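Lipoprotein (Burkholderia cenocepacia, PDB 4QHQ) binds methionine and probably delivers it, as a membrane-anchored substrate-binding lipoprotein of the NlpA family, to an ABC transporter. Local coordinates at residues S54-P59 with A198-V203; L154-L159 with V170-Y175. All coordinates share one frame; numbering follows the deposited sequence.

Contact 1: S54-P59 with A198-V203. With MET (methionine), chain B.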
ATOM      1  N   SER A  54       1.444  -6.187   9.106  1.00 10.07           N
ATOM      2  CA  SER A  54       1.794  -6.527   7.730  1.00  8.89           C
ATOM      3  C   SER A  54       0.803  -5.842   6.816  1.00 10.28           C
ATOM      4  O   SER A  54      -0.208  -6.424   6.416  1.00 11.54           O
ATOM      5  CB  SER A  54       1.741  -8.050   7.554  1.00 13.96           C
ATOM      6  OG  SER A  54       2.090  -8.473   6.242  1.00 12.44           O
ATOM      7  N   PHE A  55       1.082  -4.578   6.511  1.00  7.90           N
ATOM      8  CA  PHE A  55       0.136  -3.777   5.744  1.00  8.17           C
ATOM      9  C   PHE A  55       0.773  -2.613   4.991  1.00  8.88           C
ATOM     10  O   PHE A  55       0.080  -1.958   4.238  1.00 10.79           O
ATOM     11  CB  PHE A  55      -0.952  -3.215   6.649  1.00 11.07           C
ATOM     12  CG  PHE A  55      -0.507  -2.021   7.437  1.00 10.88           C
ATOM     13  CD1 PHE A  55       0.354  -2.172   8.522  1.00  9.79           C
ATOM     14  CD2 PHE A  55      -0.931  -0.750   7.096  1.00 10.26           C
ATOM     15  CE1 PHE A  55       0.780  -1.073   9.245  1.00 11.45           C
ATOM     16  CE2 PHE A  55      -0.505   0.360   7.801  1.00  8.72           C
ATOM     17  CZ  PHE A  55       0.341   0.198   8.886  1.00 11.03           C
ATOM     18  N   GLN A  56       2.050  -2.324   5.219  1.00  8.45           N
ATOM     19  CA  GLN A  56       2.618  -1.065   4.740  1.00  9.01           C
ATOM     20  C   GLN A  56       3.916  -1.229   3.982  1.00  8.96           C
ATOM     21  O   GLN A  56       4.563  -2.268   4.043  1.00  8.81           O
ATOM     22  CB  GLN A  56       2.874  -0.142   5.934  1.00  8.26           C
ATOM     23  CG  GLN A  56       4.120  -0.507   6.738  1.00  9.43           C
ATOM     24  CD  GLN A  56       4.090   0.066   8.137  1.00  9.80           C
ATOM     25  OE1 GLN A  56       3.971   1.277   8.325  1.00 10.86           O
ATOM     26  NE2 GLN A  56       4.199  -0.815   9.138  1.00 10.25           N
ATOM     27  N   HIS A  57       4.296  -0.181   3.254  1.00  8.67           N
ATOM     28  CA  HIS A  57       5.628  -0.106   2.654  1.00  8.42           C
ATOM     29  C   HIS A  57       6.558   0.767   3.511  1.00  9.55           C
ATOM     30  O   HIS A  57       6.117   1.397   4.473  1.00 10.11           O
ATOM     31  CB  HIS A  57       5.547   0.357   1.188  1.00  8.90           C
ATOM     32  CG  HIS A  57       4.685   1.563   0.964  1.00  9.28           C
ATOM     33  ND1 HIS A  57       4.953   2.785   1.543  1.00  9.88           N
ATOM     34  CD2 HIS A  57       3.587   1.736   0.193  1.00 11.35           C
ATOM     35  CE1 HIS A  57       4.043   3.662   1.143  1.00  9.19           C
ATOM     36  NE2 HIS A  57       3.212   3.053   0.307  1.00 10.10           N
ATOM     37  N   GLN A  58       7.847   0.769   3.189  1.00  8.88           N
ATOM     38  CA  GLN A  58       8.812   1.530   3.971  1.00 10.54           C
ATOM     39  C   GLN A  58       8.577   3.049   3.982  1.00 11.07           C
ATOM     40  O   GLN A  58       8.718   3.681   5.034  1.00 11.79           O
ATOM     41  CB  GLN A  58      10.257   1.189   3.585  1.00 11.49           C
ATOM     42  CG  GLN A  58      11.286   1.758   4.563  1.00 13.44           C
ATOM     43  CD  GLN A  58      11.305   1.046   5.897  1.00 17.26           C
ATOM     44  OE1 GLN A  58      11.429  -0.175   5.960  1.00 19.93           O
ATOM     45  NE2 GLN A  58      11.180   1.813   6.976  1.00 17.40           N
ATOM     46  N   PRO A  59       8.207   3.649   2.835  1.00 10.32           N
ATOM     47  CA  PRO A  59       7.916   5.089   2.889  1.00 11.38           C
ATOM     48  C   PRO A  59       6.773   5.399   3.860  1.00  9.51           C
ATOM     49  O   PRO A  59       6.841   6.400   4.580  1.00 12.45           O
ATOM     50  CB  PRO A  59       7.557   5.421   1.435  1.00 12.93           C
ATOM     51  CG  PRO A  59       8.430   4.476   0.660  1.00 12.72           C
ATOM     52  CD  PRO A  59       8.325   3.179   1.443  1.00 11.16           C
ATOM     53  N   ALA A 198       7.715  -1.817  -1.881  1.00  9.69           N
ATOM     54  CA  ALA A 198       7.512  -3.172  -1.371  1.00 10.89           C
ATOM     55  C   ALA A 198       6.926  -3.110   0.023  1.00  8.62           C
ATOM     56  O   ALA A 198       7.351  -2.309   0.853  1.00  8.96           O
ATOM     57  CB  ALA A 198       8.818  -3.966  -1.346  1.00 11.67           C
ATOM     58  N   ASN A 199       5.969  -3.980   0.281  1.00  9.71           N
ATOM     59  CA  ASN A 199       5.354  -4.035   1.592  1.00  8.58           C
ATOM     60  C   ASN A 199       6.216  -4.884   2.535  1.00  8.47           C
ATOM     61  O   ASN A 199       7.130  -5.585   2.089  1.00 10.42           O
ATOM     62  CB  ASN A 199       3.931  -4.595   1.492  1.00  9.77           C
ATOM     63  CG  ASN A 199       2.930  -3.590   0.963  1.00  8.78           C
ATOM     64  OD1 ASN A 199       1.770  -3.632   1.345  1.00 12.07           O
ATOM     65  ND2 ASN A 199       3.358  -2.693   0.065  1.00 12.49           N
ATOM     66  N   LEU A 200       5.917  -4.836   3.830  1.00  8.02           N
ATOM     67  CA  LEU A 200       6.820  -5.426   4.807  1.00  7.97           C
ATOM     68  C   LEU A 200       6.078  -5.877   6.062  1.00  9.33           C
ATOM     69  O   LEU A 200       4.950  -5.461   6.355  1.00 10.08           O
ATOM     70  CB  LEU A 200       7.924  -4.412   5.149  1.00 10.73           C
ATOM     71  CG  LEU A 200       7.499  -3.044   5.708  1.00 10.88           C
ATOM     72  CD1 LEU A 200       7.279  -3.049   7.215  1.00 12.58           C
ATOM     73  CD2 LEU A 200       8.479  -1.956   5.380  1.00 12.68           C
ATOM     74  N   ILE A 201       6.733  -6.752   6.809  1.00  9.47           N
ATOM     75  CA  ILE A 201       6.286  -7.091   8.155  1.00 11.11           C
ATOM     76  C   ILE A 201       7.040  -6.211   9.146  1.00 11.76           C
ATOM     77  O   ILE A 201       8.262  -6.134   9.097  1.00 12.10           O
ATOM     78  CB  ILE A 201       6.537  -8.572   8.486  1.00 11.36           C
ATOM     79  CG1 ILE A 201       5.684  -9.452   7.571  1.00 13.08           C
ATOM     80  CG2 ILE A 201       6.226  -8.860   9.966  1.00 12.48           C
ATOM     81  CD1 ILE A 201       6.035 -10.926   7.643  1.00 13.31           C
ATOM     82  N   ALA A 202       6.304  -5.526  10.020  1.00 10.70           N
ATOM     83  CA  ALA A 202       6.909  -4.644  11.014  1.00 10.97           C
ATOM     84  C   ALA A 202       6.767  -5.233  12.406  1.00 11.26           C
ATOM     85  O   ALA A 202       5.752  -5.860  12.728  1.00 11.56           O
ATOM     86  CB  ALA A 202       6.270  -3.262  10.975  1.00 12.27           C
ATOM     87  N   VAL A 203       7.791  -5.017  13.227  1.00 11.81           N
ATOM     88  CA  VAL A 203       7.768  -5.415  14.632  1.00 11.76           C
ATOM     89  C   VAL A 203       8.370  -4.307  15.483  1.00 12.39           C
ATOM     90  O   VAL A 203       9.012  -3.390  14.967  1.00 14.52           O
ATOM     91  CB  VAL A 203       8.570  -6.712  14.882  1.00 13.14           C
ATOM     92  CG1 VAL A 203       7.972  -7.867  14.097  1.00 13.15           C
ATOM     93  CG2 VAL A 203      10.052  -6.517  14.558  1.00 15.92           C
TER
HETATM   94  N   MET B 301      -0.574  -2.409   0.400  1.00  8.79           N
HETATM   95  CA  MET B 301      -0.458  -0.965   0.194  1.00 10.21           C
HETATM   96  C   MET B 301       0.313  -0.660  -1.071  1.00  9.31           C
HETATM   97  O   MET B 301       1.301  -1.332  -1.342  1.00 11.74           O
HETATM   98  CB  MET B 301       0.229  -0.332   1.410  1.00  8.69           C
HETATM   99  CG  MET B 301       0.365   1.201   1.326  1.00 10.33           C
HETATM  100  SD  MET B 301       1.235   1.888   2.752  1.00  8.99           S
HETATM  101  CE  MET B 301       0.061   1.577   4.073  1.00  9.85           C
HETATM  102  OXT MET B 301      -0.055   0.239  -1.847  1.00  9.38           O
HETATM  103  O   HOH W   1       3.077  -6.696   4.541  1.00 10.68           O
HETATM  104  O   HOH W   2       3.479  -3.618   7.900  1.00  9.99           O
HETATM  105  O   HOH W   3       9.191  -0.457   0.916  1.00 11.77           O
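Gln56 and Leu200 meet in a buried, irregular antiparallel pairing of strands 52-57 and 199-204, neighbours in the six-stranded mixed sheet, beside the methionine pocket. The short segments run at 124° to each other, and direct backbone bonding is sparse: Leu200 N gives a weak, bent bond of 2.9 Å to Gln56 O, the same oxygen that Asn199 CA approaches with a CA-H...O contact. Water fills in for the rest. One molecule accepts from Phe55 N and Gln56 NE2 and donates to Leu200 O at 2.8 Å; a second joins Leu200 O to Ser54 OG, which is also hydrogen-bonded to Trp15 NE1, and a third bridges Ala198 O and Gln58 N at the start of helix 58-68. Leu200 CD2 rests against the Gln58 side chain, 3.5 Å from Gln58 OE1, while Gln58 NE2 is bonded to Asp62. The extended chain of Gln56 brings NE2 to 3.7 Å from Ala202 CB, and Gln56 OE1 is hydrogen-bonded to Asn42. Toward the ligand, Asn199 spans the amino and carboxylate groups of the methionine: OD1 accepts from the methionine N at 2.8 Å, and ND2 donates to the methionine O at 2.8 Å, nearly straight at 159°. With CG between the backbone N and carbonyl carbon (chi1 48°), His57 turns one ring face to the ligand; the methionine SD lies 3.3 Å from the plane of the His57 ring, displaced from its centre. ND1 caps the helix at Tyr60 N and NE2 bonds Asn110, so both nitrogens fix the ring's rotation. A strand end and helix N-terminus lining a ligand site are characteristic of periplasmic-binding-protein folds.

Contact 2: L154-L159 with V170-Y175. With MET (methionine), chain B.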
ATOM      1  N   LEU A 154      -8.086  12.461  -0.597  1.00 16.63           N
ATOM      2  CA  LEU A 154      -9.061  11.757   0.216  1.00 17.31           C
ATOM      3  C   LEU A 154      -8.411  10.605   0.960  1.00 16.74           C
ATOM      4  O   LEU A 154      -7.323  10.150   0.598  1.00 15.42           O
ATOM      5  CB  LEU A 154     -10.194  11.220  -0.661  1.00 18.05           C
ATOM      6  CG  LEU A 154     -10.865  12.238  -1.596  1.00 24.45           C
ATOM      7  CD1 LEU A 154     -11.912  11.557  -2.467  1.00 26.46           C
ATOM      8  CD2 LEU A 154     -11.480  13.366  -0.798  1.00 25.59           C
ATOM      9  N   ASP A 155      -9.101  10.104   1.977  1.00 16.90           N
ATOM     10  CA  ASP A 155      -8.604   8.966   2.728  1.00 17.15           C
ATOM     11  C   ASP A 155      -8.428   7.788   1.779  1.00 16.92           C
ATOM     12  O   ASP A 155      -9.294   7.531   0.951  1.00 15.74           O
ATOM     13  CB  ASP A 155      -9.569   8.609   3.862  1.00 21.36           C
ATOM     14  CG  ASP A 155      -9.598   9.658   4.962  1.00 34.22           C
ATOM     15  OD1 ASP A 155      -8.735  10.563   4.956  1.00 37.18           O
ATOM     16  OD2 ASP A 155     -10.475   9.563   5.846  1.00 40.85           O
ATOM     17  N   ALA A 156      -7.294   7.106   1.868  1.00 13.72           N
ATOM     18  CA  ALA A 156      -6.963   6.045   0.925  1.00 11.36           C
ATOM     19  C   ALA A 156      -8.066   4.995   0.797  1.00 10.16           C
ATOM     20  O   ALA A 156      -8.356   4.532  -0.308  1.00 13.38           O
ATOM     21  CB  ALA A 156      -5.632   5.375   1.312  1.00 11.76           C
ATOM     22  N   ALA A 157      -8.696   4.636   1.908  1.00 11.13           N
ATOM     23  CA  ALA A 157      -9.688   3.572   1.874  1.00 11.32           C
ATOM     24  C   ALA A 157     -10.973   3.998   1.169  1.00 12.25           C
ATOM     25  O   ALA A 157     -11.733   3.146   0.700  1.00 14.72           O
ATOM     26  CB  ALA A 157      -9.985   3.077   3.279  1.00 13.89           C
ATOM     27  N   GLN A 158     -11.213   5.301   1.094  1.00 11.53           N
ATOM     28  CA  GLN A 158     -12.481   5.788   0.546  1.00 14.84           C
ATOM     29  C   GLN A 158     -12.477   5.898  -0.974  1.00 14.24           C
ATOM     30  O   GLN A 158     -13.541   5.992  -1.591  1.00 14.90           O
ATOM     31  CB  GLN A 158     -12.863   7.147   1.143  1.00 15.98           C
ATOM     32  CG  GLN A 158     -12.964   7.205   2.657  1.00 23.10           C
ATOM     33  CD  GLN A 158     -14.042   6.299   3.230  1.00 26.74           C
ATOM     34  OE1 GLN A 158     -14.967   5.883   2.531  1.00 20.77           O
ATOM     35  NE2 GLN A 158     -13.922   5.990   4.516  1.00 41.01           N
ATOM     36  N   LEU A 159     -11.290   5.907  -1.579  1.00 11.70           N
ATOM     37  CA  LEU A 159     -11.154   6.159  -3.015  1.00 12.75           C
ATOM     38  C   LEU A 159     -12.010   5.297  -3.963  1.00 11.18           C
ATOM     39  O   LEU A 159     -12.579   5.849  -4.916  1.00 14.10           O
ATOM     40  CB  LEU A 159      -9.675   6.156  -3.414  1.00 11.76           C
ATOM     41  CG  LEU A 159      -8.923   7.387  -2.888  1.00 11.36           C
ATOM     42  CD1 LEU A 159      -7.412   7.199  -2.953  1.00 13.47           C
ATOM     43  CD2 LEU A 159      -9.337   8.651  -3.635  1.00 17.42           C
ATOM     44  N   VAL A 170      -6.300   7.581  -8.228  1.00 10.76           N
ATOM     45  CA  VAL A 170      -5.148   6.718  -7.986  1.00  9.43           C
ATOM     46  C   VAL A 170      -5.446   5.958  -6.695  1.00 11.08           C
ATOM     47  O   VAL A 170      -5.659   6.577  -5.643  1.00 11.94           O
ATOM     48  CB  VAL A 170      -3.855   7.523  -7.843  1.00 10.58           C
ATOM     49  CG1 VAL A 170      -2.678   6.568  -7.593  1.00 12.49           C
ATOM     50  CG2 VAL A 170      -3.612   8.376  -9.083  1.00 15.58           C
ATOM     51  N   ILE A 171      -5.502   4.631  -6.779  1.00  8.31           N
ATOM     52  CA  ILE A 171      -6.010   3.812  -5.673  1.00  8.19           C
ATOM     53  C   ILE A 171      -5.048   2.690  -5.329  1.00  7.94           C
ATOM     54  O   ILE A 171      -4.627   1.937  -6.208  1.00  8.20           O
ATOM     55  CB  ILE A 171      -7.383   3.182  -6.015  1.00  9.63           C
ATOM     56  CG1 ILE A 171      -8.374   4.251  -6.489  1.00 10.88           C
ATOM     57  CG2 ILE A 171      -7.966   2.420  -4.818  1.00 11.07           C
ATOM     58  CD1 ILE A 171      -9.759   3.692  -6.802  1.00 13.27           C
ATOM     59  N   ASN A 172      -4.674   2.619  -4.054  1.00  9.50           N
ATOM     60  CA  ASN A 172      -3.843   1.517  -3.553  1.00  6.58           C
ATOM     61  C   ASN A 172      -4.434   0.163  -3.893  1.00  7.23           C
ATOM     62  O   ASN A 172      -5.633  -0.059  -3.790  1.00  8.88           O
ATOM     63  CB  ASN A 172      -3.637   1.619  -2.042  1.00  9.08           C
ATOM     64  CG  ASN A 172      -2.801   2.814  -1.641  1.00 10.41           C
ATOM     65  OD1 ASN A 172      -1.561   2.730  -1.535  1.00 12.72           O
ATOM     66  ND2 ASN A 172      -3.464   3.925  -1.400  1.00  8.20           N
ATOM     67  N   THR A 173      -3.568  -0.753  -4.293  1.00 10.33           N
ATOM     68  CA  THR A 173      -4.017  -2.040  -4.793  1.00 10.39           C
ATOM     69  C   THR A 173      -4.860  -2.844  -3.787  1.00  8.56           C
ATOM     70  O   THR A 173      -5.829  -3.475  -4.182  1.00 10.87           O
ATOM     71  CB  THR A 173      -2.830  -2.828  -5.360  1.00  9.87           C
ATOM     72  OG1 THR A 173      -2.428  -2.208  -6.591  1.00 12.31           O
ATOM     73  CG2 THR A 173      -3.186  -4.275  -5.602  1.00 12.26           C
ATOM     74  N   ASN A 174      -4.533  -2.793  -2.493  1.00  9.45           N
ATOM     75  CA  ASN A 174      -5.337  -3.548  -1.517  1.00  8.73           C
ATOM     76  C   ASN A 174      -6.800  -3.097  -1.534  1.00  9.40           C
ATOM     77  O   ASN A 174      -7.710  -3.918  -1.497  1.00 11.14           O
ATOM     78  CB  ASN A 174      -4.738  -3.484  -0.106  1.00  9.95           C
ATOM     79  CG  ASN A 174      -4.723  -2.092   0.463  1.00  8.61           C
ATOM     80  OD1 ASN A 174      -3.910  -1.254   0.068  1.00 11.29           O
ATOM     81  ND2 ASN A 174      -5.638  -1.823   1.385  1.00  9.69           N
ATOM     82  N   TYR A 175      -7.009  -1.787  -1.621  1.00 10.27           N
ATOM     83  CA  TYR A 175      -8.360  -1.245  -1.669  1.00 10.29           C
ATOM     84  C   TYR A 175      -9.026  -1.481  -3.029  1.00 11.64           C
ATOM     85  O   TYR A 175     -10.227  -1.746  -3.093  1.00 12.73           O
ATOM     86  CB  TYR A 175      -8.357   0.248  -1.336  1.00  9.25           C
ATOM     87  CG  TYR A 175      -7.958   0.537   0.102  1.00  8.47           C
ATOM     88  CD1 TYR A 175      -8.594  -0.102   1.165  1.00 10.89           C
ATOM     89  CD2 TYR A 175      -6.969   1.461   0.388  1.00 10.30           C
ATOM     90  CE1 TYR A 175      -8.233   0.172   2.470  1.00 12.98           C
ATOM     91  CE2 TYR A 175      -6.594   1.732   1.691  1.00 11.86           C
ATOM     92  CZ  TYR A 175      -7.240   1.094   2.719  1.00 11.41           C
ATOM     93  OH  TYR A 175      -6.898   1.354   4.034  1.00 13.19           O
TER
HETATM   94  N   MET B 301      -0.574  -2.409   0.400  1.00  8.79           N
HETATM   95  CA  MET B 301      -0.458  -0.965   0.194  1.00 10.21           C
HETATM   96  C   MET B 301       0.313  -0.660  -1.071  1.00  9.31           C
HETATM   97  O   MET B 301       1.301  -1.332  -1.342  1.00 11.74           O
HETATM   98  CB  MET B 301       0.229  -0.332   1.410  1.00  8.69           C
HETATM   99  CG  MET B 301       0.365   1.201   1.326  1.00 10.33           C
HETATM  100  SD  MET B 301       1.235   1.888   2.752  1.00  8.99           S
HETATM  101  CE  MET B 301       0.061   1.577   4.073  1.00  9.85           C
HETATM  102  OXT MET B 301      -0.055   0.239  -1.847  1.00  9.38           O
HETATM  103  O   HOH W   4      -6.116   4.069  -2.057  1.00 11.79           O
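The backbone CA and the CB of Ala157 sit over one face of the Tyr175 ring: CA stands 3.5 Å from the ring centroid, 8° off the normal, in a CH-pi contact, and CB reaches CZ at 3.4 Å. Ala156 extends the patch, with CB 3.8 Å from Tyr175 CE2. Further along, Leu159 CB packs on Ile171 CG1 at 3.8 Å, and Leu159 CD1 comes to 3.3 Å from Val170 O, which is buried with no partner. A water links the backbones, donating to Ala156 O and accepting from Asn172 N, each at 2.9 Å. Tyr175 CG is set beside its own backbone N, opposite the carbonyl carbon (chi1 -67°), which swings the ring from helix 173-178 toward the 156-157 turn. Asn174 ND2 sits over the opposite face, 3.3 Å above the ring plane, and Asn174 OD1 is bonded to Tyr38 OH. Within the turn, Gln158 N bonds back to Asp155 O, and Asp155 OD1 takes a bond from Asn106. The contact thus joins the loop after strand 150-154 to the strand end and helix start carrying the pocket residues Asn172 and Asn174, and its cohesion rests on shape, the CH-pi contact and one water rather than on a direct hydrogen bond.

How the contacts relate
Contact 1 and contact 2 approach the bound methionine from different parts of the fold: 54-59 and 198-203 belong to the six-stranded sheet, whereas 170-175 continues a strand of the five-stranded one. Their centres are about 17 Å apart and their nearest atoms about 5 Å, without touching; the ligand bridges them. Contact 1 supplies Phe55, Gln56, His57 and Asn199 to the pocket, contact 2 Asn172 and Asn174, and Arg113 adds a hydrogen bond of its own. Tyr38 is a shared neighbour, touching both Phe55 and Tyr175. In sequence, contact 2 falls wholly between the two segments of contact 1, as expected when the chain crosses between lobes.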